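Local atomic coordinates of GphF (Cystobacter violaceus, PDB entry 6MFC), a protein that probably decarboxylates an acyl starter unit at the start of polyketide biosynthesis, using a GNAT-like fold. Residues T82-I87 with A110-L115; S153-Y158 with E169-G174. All coordinates share one frame; numbering follows the deposited sequence.

Contact 1 of 2, residues T82-I87 with A110-L115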
# COMPACT_ATOMS: atom_id res chain seq x y z
N THR A 82 -6.60 -5.42 -2.26
CA THR A 82 -5.16 -5.25 -2.33
C THR A 82 -4.71 -5.32 -3.78
O THR A 82 -5.09 -6.24 -4.51
CB THR A 82 -4.43 -6.33 -1.50
OG1 THR A 82 -4.67 -6.10 -0.11
CG2 THR A 82 -2.94 -6.27 -1.77
N TYR A 83 -3.90 -4.35 -4.19
CA TYR A 83 -3.35 -4.29 -5.53
C TYR A 83 -1.83 -4.45 -5.47
O TYR A 83 -1.19 -4.00 -4.52
CB TYR A 83 -3.70 -2.97 -6.22
CG TYR A 83 -5.16 -2.61 -6.13
CD1 TYR A 83 -6.06 -3.03 -7.10
CD2 TYR A 83 -5.64 -1.84 -5.08
CE1 TYR A 83 -7.40 -2.70 -7.02
CE2 TYR A 83 -6.98 -1.50 -4.99
CZ TYR A 83 -7.86 -1.93 -5.97
OH TYR A 83 -9.19 -1.60 -5.88
N ALA A 84 -1.27 -5.09 -6.49
CA ALA A 84 0.17 -5.31 -6.53
C ALA A 84 0.61 -5.55 -7.96
O ALA A 84 -0.16 -6.05 -8.79
CB ALA A 84 0.58 -6.48 -5.63
N GLN A 85 1.86 -5.20 -8.24
CA GLN A 85 2.49 -5.50 -9.52
C GLN A 85 3.93 -5.90 -9.27
O GLN A 85 4.53 -5.53 -8.26
CB GLN A 85 2.42 -4.31 -10.49
CG GLN A 85 3.31 -3.13 -10.12
CD GLN A 85 3.16 -1.97 -11.09
OE1 GLN A 85 2.31 -2.00 -11.98
NE2 GLN A 85 4.00 -0.95 -10.93
N ARG A 86 4.48 -6.66 -10.20
CA ARG A 86 5.83 -7.19 -10.08
C ARG A 86 6.81 -6.22 -10.75
O ARG A 86 6.67 -5.92 -11.94
CB ARG A 86 5.92 -8.58 -10.71
CG ARG A 86 7.17 -9.36 -10.36
CD ARG A 86 6.99 -10.83 -10.69
NE ARG A 86 8.12 -11.64 -10.24
CZ ARG A 86 8.11 -12.97 -10.19
NH1 ARG A 86 7.03 -13.64 -10.55
NH2 ARG A 86 9.19 -13.62 -9.77
N ILE A 87 7.78 -5.74 -9.98
CA ILE A 87 8.78 -4.81 -10.51
C ILE A 87 10.16 -5.42 -10.35
O ILE A 87 10.31 -6.54 -9.83
CB ILE A 87 8.69 -3.44 -9.81
CG1 ILE A 87 9.13 -3.54 -8.35
CG2 ILE A 87 7.28 -2.88 -9.91
CD1 ILE A 87 9.04 -2.24 -7.59
N ALA A 110 12.13 -9.56 -9.29
CA ALA A 110 12.29 -10.32 -8.06
C ALA A 110 11.73 -9.57 -6.85
O ALA A 110 12.24 -9.70 -5.74
CB ALA A 110 13.76 -10.68 -7.84
N ALA A 111 10.67 -8.79 -7.06
CA ALA A 111 10.04 -8.07 -5.97
C ALA A 111 8.63 -7.67 -6.39
O ALA A 111 8.40 -7.29 -7.54
CB ALA A 111 10.85 -6.83 -5.58
N LEU A 112 7.69 -7.76 -5.45
CA LEU A 112 6.29 -7.44 -5.68
C LEU A 112 5.94 -6.15 -4.96
O LEU A 112 6.12 -6.05 -3.74
CB LEU A 112 5.39 -8.59 -5.22
CG LEU A 112 3.89 -8.45 -5.47
CD1 LEU A 112 3.58 -8.43 -6.95
CD2 LEU A 112 3.13 -9.57 -4.77
N GLN A 113 5.46 -5.16 -5.70
CA GLN A 113 5.18 -3.84 -5.17
C GLN A 113 3.71 -3.72 -4.78
O GLN A 113 2.83 -4.01 -5.58
CB GLN A 113 5.53 -2.75 -6.18
CG GLN A 113 5.16 -1.35 -5.73
CD GLN A 113 5.15 -0.36 -6.87
OE1 GLN A 113 5.29 -0.73 -8.03
NE2 GLN A 113 4.98 0.92 -6.54
N LEU A 114 3.46 -3.28 -3.55
CA LEU A 114 2.10 -3.02 -3.09
C LEU A 114 1.66 -1.65 -3.60
O LEU A 114 2.23 -0.62 -3.22
CB LEU A 114 2.03 -3.07 -1.56
CG LEU A 114 2.14 -4.44 -0.89
CD1 LEU A 114 2.14 -4.29 0.63
CD2 LEU A 114 1.01 -5.34 -1.34
N LEU A 115 0.64 -1.64 -4.45
CA LEU A 115 0.08 -0.38 -4.93
C LEU A 115 -1.01 0.15 -4.00
O LEU A 115 -1.27 1.36 -3.98
CB LEU A 115 -0.48 -0.55 -6.34
CG LEU A 115 0.55 -0.94 -7.41
CD1 LEU A 115 -0.13 -1.10 -8.76
CD2 LEU A 115 1.65 0.10 -7.49
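With CG wedged between its own backbone N and carbonyl carbon (chi1 70°) and the chain extended beyond, Gln85 carries its amide alongside that of Gln113, whose chain leaves with CG opposite the backbone N (chi1 175°) and is extended too. The two side chains run the same way on one face of the sheet, amide planes 57° apart, and Gln85 NE2 donates to Gln113 OE1 at 3.2 Å. The donor lies tilted from the acceptor's carbonyl plane, not within it. Glutamine suits this buried place because one amide can give and take: Gln85 NE2 also donates to the Leu101 carbonyl, and Gln85 OE1 accepts from Arg60. Ile87, neighbour of Gln113 on that face, lays CD1 against Gln113 CB at 3.8 Å, pairing its branched hydrocarbon with the aliphatic part of the glutamine.

These residues belong to the antiparallel pairing of strands 77-87 and 111-119, in the middle of the mixed sheet of the GNAT fold. Gln85 and Gln113 form a hydrogen-bonded pair, with Gln113 N to Gln85 O at 2.7 Å and Gln85 N to Gln113 O at 3.1 Å; Ile87 N continues the pattern to Ala111 O at 3.0 Å, and Leu115 N bonds to Tyr83 O at the other end.

The reverse face is apolar where Ala84 sits between Leu112 and Leu114. Its methyl is small enough for Leu112 CD1 to approach Ala84 CB to 3.8 Å and to lie over the Gln85 carbonyl. Helix 128-140 packs on this side, touching Thr82 and Leu114, whereas helix 55-64 meets Tyr83 and Leu115, whose CB atoms are 4.0 Å apart.

Contact 2 of 2, residues S153-Y158 with E169-G174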
# COMPACT_ATOMS: atom_id res chain seq x y z
N SER A 153 4.59 3.55 1.65
CA SER A 153 3.57 3.81 2.66
C SER A 153 3.47 5.32 2.90
O SER A 153 4.00 6.14 2.15
CB SER A 153 3.88 3.04 3.94
OG SER A 153 2.91 3.29 4.93
N ARG A 154 2.77 5.70 3.97
CA ARG A 154 2.57 7.10 4.30
C ARG A 154 2.32 7.22 5.80
O ARG A 154 2.23 6.22 6.51
CB ARG A 154 1.41 7.70 3.48
CG ARG A 154 0.09 6.97 3.66
CD ARG A 154 -1.01 7.60 2.81
NE ARG A 154 -1.19 9.02 3.10
CZ ARG A 154 -2.02 9.49 4.03
NH1 ARG A 154 -2.74 8.65 4.76
NH2 ARG A 154 -2.12 10.80 4.23
N CYS A 155 2.20 8.46 6.27
CA CYS A 155 1.96 8.75 7.68
C CYS A 155 0.57 9.37 7.83
O CYS A 155 0.21 10.28 7.08
CB CYS A 155 3.03 9.68 8.24
SG CYS A 155 4.66 8.93 8.38
N GLY A 156 -0.19 8.87 8.80
CA GLY A 156 -1.55 9.33 9.00
C GLY A 156 -1.69 10.43 10.03
O GLY A 156 -2.70 11.13 10.06
N ASP A 157 -0.68 10.60 10.89
CA ASP A 157 -0.71 11.59 11.96
C ASP A 157 0.61 12.34 12.03
O ASP A 157 1.21 12.50 13.10
CB ASP A 157 -1.04 10.93 13.30
CG ASP A 157 -1.39 11.94 14.38
OD1 ASP A 157 -1.65 13.11 14.04
OD2 ASP A 157 -1.39 11.56 15.57
N TYR A 158 1.09 12.82 10.89
CA TYR A 158 2.29 13.65 10.88
C TYR A 158 1.99 15.12 11.17
O TYR A 158 2.77 15.75 11.89
CB TYR A 158 3.03 13.53 9.55
CG TYR A 158 4.20 14.49 9.46
CD1 TYR A 158 5.29 14.37 10.32
CD2 TYR A 158 4.20 15.54 8.56
CE1 TYR A 158 6.35 15.25 10.26
CE2 TYR A 158 5.25 16.43 8.49
CZ TYR A 158 6.33 16.28 9.35
OH TYR A 158 7.39 17.15 9.29
N GLU A 169 11.52 12.92 8.54
CA GLU A 169 12.42 11.77 8.62
C GLU A 169 12.58 11.28 10.05
O GLU A 169 12.57 10.07 10.30
CB GLU A 169 13.78 12.13 8.02
CG GLU A 169 14.77 10.97 8.03
CD GLU A 169 16.12 11.35 7.43
OE1 GLU A 169 16.22 12.42 6.81
OE2 GLU A 169 17.07 10.56 7.59
N ASP A 170 12.72 12.20 11.01
CA ASP A 170 12.82 11.80 12.41
C ASP A 170 11.52 11.16 12.89
O ASP A 170 11.54 10.17 13.62
CB ASP A 170 13.19 12.99 13.28
CG ASP A 170 14.64 13.41 13.12
OD1 ASP A 170 15.48 12.54 12.79
OD2 ASP A 170 14.95 14.60 13.34
N TYR A 171 10.38 11.72 12.49
CA TYR A 171 9.10 11.14 12.87
C TYR A 171 8.91 9.76 12.26
O TYR A 171 8.42 8.84 12.92
CB TYR A 171 7.95 12.07 12.46
CG TYR A 171 6.58 11.47 12.67
CD1 TYR A 171 6.15 11.12 13.94
CD2 TYR A 171 5.72 11.27 11.61
CE1 TYR A 171 4.90 10.57 14.15
CE2 TYR A 171 4.46 10.72 11.80
CZ TYR A 171 4.05 10.38 13.07
OH TYR A 171 2.80 9.84 13.27
N VAL A 172 9.29 9.60 10.99
CA VAL A 172 9.15 8.31 10.33
C VAL A 172 10.03 7.26 11.01
O VAL A 172 9.59 6.13 11.26
CB VAL A 172 9.48 8.45 8.83
CG1 VAL A 172 9.72 7.08 8.21
CG2 VAL A 172 8.36 9.17 8.11
N HIS A 173 11.27 7.62 11.33
CA HIS A 173 12.17 6.70 12.00
C HIS A 173 11.95 6.63 13.50
O HIS A 173 12.75 6.00 14.20
CB HIS A 173 13.63 7.07 11.70
CG HIS A 173 14.07 6.68 10.32
ND1 HIS A 173 13.94 7.50 9.23
CD2 HIS A 173 14.64 5.54 9.87
CE1 HIS A 173 14.41 6.89 8.16
NE2 HIS A 173 14.84 5.70 8.52
N GLY A 174 10.90 7.27 14.01
CA GLY A 174 10.58 7.18 15.42
C GLY A 174 11.58 7.84 16.35
O GLY A 174 11.58 7.55 17.55
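The Tyr171 ring enters the bend of the 153-158 loop and meets three of its residues: Cys155, Asp157 and Tyr158. It comes from the short helix 168-172, which ends in a Schellman motif with Gly174 as the C-prime residue; glycine suits that position because, lacking a CB, it takes the positive phi easily. The contact thus joins this helix to the loop that follows strand 148-153 of the GNAT-like fold.

In Tyr171, CG stands opposite the backbone N (chi1 173°), which sends the ring out from the helix toward the loop. Tyr158 slides past it in the opposite direction, the ring planes turned 37° from each other and the centroids 5.7 Å apart. This is an oblique pairing, in which Tyr171 CD2 comes up to the edge of the Tyr158 ring, 3.4 Å from Tyr158 CD1. Both tyrosines are buried between loop and helix, and Tyr168 adds an edge-to-face partner for Tyr158.

Cys155 makes an oblique sulfur-aromatic contact with Tyr171, SG lying 64° off the ring normal and 3.9 Å from Tyr171 CE2. The same sulfur touches Val172 CG2 at 3.7 Å; a compact, polarisable atom fits between an aromatic ring and a valine methyl. Leu184 of helix 182-190 extends this apolar patch, touching both Cys155 and Val172.

The tyrosine hydroxyl gives the buried Tyr171 ring a polar end, and it is satisfied inside the protein: it is hydrogen-bonded to the Asp181 carboxylate, whose OD2 also accepts from the backbone N of Asp157. That shared carboxylate ties helix residue and loop backbone together. The phenol oxygen also passes close to the loop's main chain, with Tyr171 OH 3.1 Å from Asp157 O.

Contact 1 closes before contact 2 opens along the chain, and their centres lie 22 Å apart on opposite sides of the chain's centre. Although their nearest atoms come within about 7 Å, they do not touch. The sheet connects them: strand 111-119 of contact 1 is the parallel neighbour of strand 148-153, which runs directly into the loop of contact 2. Contact 1 therefore joins two strands inside the sheet, while contact 2 fastens helix 168-172 to the loop leaving it, nearer strands 193-198 and 212-218. In GNAT folds the corresponding parallel strands typically splay apart to admit a pantetheine arm, and strands 111-119 and 148-153 may do the same here.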